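Local structure of hydrogenase maturation protease HycI (Thermococcus kodakarensis KOD1, 5ZBY) at residues A[57-62]-A[106-111]. The protein probably acts as an endopeptidase that cleaves the C-terminal extension of a [NiFe] hydrogenase precursor during its maturation. Sequence-based numbering, arbitrary orientation.
Sequences SYVGKI and RIVASY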
loop_
_atom_site.group_PDB
_atom_site.type_symbol
_atom_site.label_atom_id
_atom_site.label_comp_id
_atom_site.label_asym_id
_atom_site.label_seq_id
_atom_site.Cartn_x
_atom_site.Cartn_y
_atom_site.Cartn_z
ATOM N N SER A 57 -8.667 2.725 -10.615
ATOM C CA SER A 57 -8.481 2.271 -12.008
ATOM C C SER A 57 -7.977 0.834 -12.163
ATOM O O SER A 57 -7.966 0.311 -13.283
ATOM C CB SER A 57 -7.504 3.180 -12.743
ATOM O OG SER A 57 -7.879 4.559 -12.674
ATOM N N TYR A 58 -7.558 0.200 -11.074
ATOM C CA TYR A 58 -7.025 -1.158 -11.124
ATOM C C TYR A 58 -7.939 -2.236 -10.527
ATOM O O TYR A 58 -7.529 -3.386 -10.429
ATOM C CB TYR A 58 -5.634 -1.179 -10.438
ATOM C CG TYR A 58 -4.660 -0.258 -11.143
ATOM C CD1 TYR A 58 -3.745 -0.777 -12.056
ATOM C CD2 TYR A 58 -4.662 1.136 -10.917
ATOM C CE1 TYR A 58 -2.877 0.024 -12.744
ATOM C CE2 TYR A 58 -3.758 1.967 -11.595
ATOM C CZ TYR A 58 -2.882 1.425 -12.518
ATOM O OH TYR A 58 -1.986 2.206 -13.232
ATOM N N VAL A 59 -9.168 -1.889 -10.177
ATOM C CA VAL A 59 -10.008 -2.835 -9.460
ATOM C C VAL A 59 -10.293 -4.065 -10.308
ATOM O O VAL A 59 -10.271 -5.157 -9.791
ATOM C CB VAL A 59 -11.332 -2.229 -8.968
ATOM C CG1 VAL A 59 -11.043 -1.179 -7.858
ATOM C CG2 VAL A 59 -12.077 -1.565 -10.083
ATOM N N GLY A 60 -10.429 -3.868 -11.611
ATOM C CA GLY A 60 -10.642 -4.992 -12.509
ATOM C C GLY A 60 -9.497 -5.976 -12.465
ATOM O O GLY A 60 -9.716 -7.203 -12.292
ATOM N N LYS A 61 -8.306 -5.473 -12.636
ATOM C CA LYS A 61 -7.184 -6.340 -12.644
ATOM C C LYS A 61 -6.991 -6.942 -11.280
ATOM O O LYS A 61 -6.673 -8.075 -11.165
ATOM C CB LYS A 61 -5.947 -5.559 -12.989
ATOM C CG LYS A 61 -4.795 -6.375 -13.440
ATOM C CD LYS A 61 -3.734 -5.534 -14.105
ATOM C CE LYS A 61 -2.572 -6.384 -14.583
ATOM N NZ LYS A 61 -2.558 -6.644 -16.036
ATOM N N ILE A 62 -7.267 -6.203 -10.223
ATOM C CA ILE A 62 -7.125 -6.789 -8.910
ATOM C C ILE A 62 -8.127 -7.930 -8.742
ATOM O O ILE A 62 -7.763 -9.029 -8.262
ATOM C CB ILE A 62 -7.296 -5.709 -7.785
ATOM C CG1 ILE A 62 -6.132 -4.703 -7.842
ATOM C CG2 ILE A 62 -7.336 -6.380 -6.430
ATOM C CD1 ILE A 62 -6.455 -3.365 -7.107
ATOM N N ARG A 106 -11.447 3.678 1.199
ATOM C CA ARG A 106 -12.508 2.829 1.757
ATOM C C ARG A 106 -13.491 2.299 0.709
ATOM O O ARG A 106 -13.930 1.140 0.769
ATOM C CB ARG A 106 -13.301 3.604 2.833
ATOM C CG ARG A 106 -14.414 2.773 3.485
ATOM C CD ARG A 106 -15.054 3.541 4.701
ATOM N NE ARG A 106 -15.805 4.688 4.237
ATOM C CZ ARG A 106 -17.120 4.719 4.019
ATOM N NH1 ARG A 106 -17.891 3.650 4.242
ATOM N NH2 ARG A 106 -17.671 5.836 3.576
ATOM N N ILE A 107 -13.876 3.146 -0.218
ATOM C CA ILE A 107 -14.782 2.754 -1.278
ATOM C C ILE A 107 -14.157 1.738 -2.219
ATOM O O ILE A 107 -14.734 0.735 -2.510
ATOM C CB ILE A 107 -15.188 3.952 -2.127
ATOM C CG1 ILE A 107 -15.783 5.069 -1.275
ATOM C CG2 ILE A 107 -16.142 3.534 -3.213
ATOM C CD1 ILE A 107 -16.882 4.642 -0.361
ATOM N N VAL A 108 -12.928 2.011 -2.619
ATOM C CA VAL A 108 -12.170 1.064 -3.455
ATOM C C VAL A 108 -12.052 -0.300 -2.783
ATOM O O VAL A 108 -12.358 -1.323 -3.386
ATOM C CB VAL A 108 -10.772 1.627 -3.789
ATOM C CG1 VAL A 108 -9.958 0.586 -4.576
ATOM C CG2 VAL A 108 -10.916 2.917 -4.589
ATOM N N ALA A 109 -11.585 -0.321 -1.540
ATOM C CA ALA A 109 -11.390 -1.530 -0.769
ATOM C C ALA A 109 -12.685 -2.311 -0.542
ATOM O O ALA A 109 -12.687 -3.532 -0.599
ATOM C CB ALA A 109 -10.719 -1.163 0.611
ATOM N N SER A 110 -13.780 -1.584 -0.260
ATOM C CA SER A 110 -15.088 -2.232 -0.063
ATOM C C SER A 110 -15.574 -2.912 -1.351
ATOM O O SER A 110 -16.099 -4.017 -1.316
ATOM C CB SER A 110 -16.142 -1.217 0.391
ATOM O OG SER A 110 -15.761 -0.623 1.645
ATOM N N TYR A 111 -15.419 -2.208 -2.470
ATOM C CA TYR A 111 -15.762 -2.848 -3.761
ATOM C C TYR A 111 -14.928 -4.104 -4.024
ATOM O O TYR A 111 -15.471 -5.176 -4.349
ATOM C CB TYR A 111 -15.573 -1.842 -4.882
ATOM C CG TYR A 111 -15.828 -2.421 -6.248
ATOM C CD1 TYR A 111 -17.123 -2.581 -6.714
ATOM C CD2 TYR A 111 -14.781 -2.800 -7.065
ATOM C CE1 TYR A 111 -17.376 -3.107 -7.965
ATOM C CE2 TYR A 111 -15.027 -3.342 -8.338
ATOM C CZ TYR A 111 -16.329 -3.480 -8.775
ATOM O OH TYR A 111 -16.594 -4.004 -10.027
#
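Val-59, in the first turn of helix 59-64, meets Val-108 and Tyr-111 of helix 105-116 where these two helices pack side by side over one face of the central mixed sheet. The contact is wholly apolar, with no hydrogen bond crossing it, and buries 138 Å² counted over both segments. The nearest pair of CA atoms across the two segments is Val-59 CA and Val-108 CA, 7.5 Å apart. The CB of Val-59 points at the other helix, and its two methyls divide the work. CG1, anti to the carbonyl carbon, meets Val-108 CG1 at 3.9 Å, the two side chains meeting at a slant. CG2 goes instead to the tyrosine, 3.9 Å from Tyr-111 CE2, while Val-59 CB sits 4.0 Å from Tyr-111 CD2. The valine thus touches the CD2-CE2 side of the ring, in an oblique approach, and the side chains cross at about a right angle. The Tyr-111 ring reaches the 57-62 segment because its chi1 of 177° turns CG away from the residue's own backbone N.

In this alpha/beta fold of the A31 peptidase family, Ile-62, about one turn along from Val-59, lies against Val-15 and Cys-17 of strand 14-18, Leu-49 of strand 46-50 and Ile-112 of helix 105-116, linking helix 59-64 to the sheet. Val-108 is buried, whereas Tyr-111 is exposed at the edge of the contact. Within helix 105-116, Arg-106 O accepts two bonds from Ser-110, four residues on, from OG (2.7 Å) and N (2.9 Å), which arrive from opposite faces of the carbonyl plane.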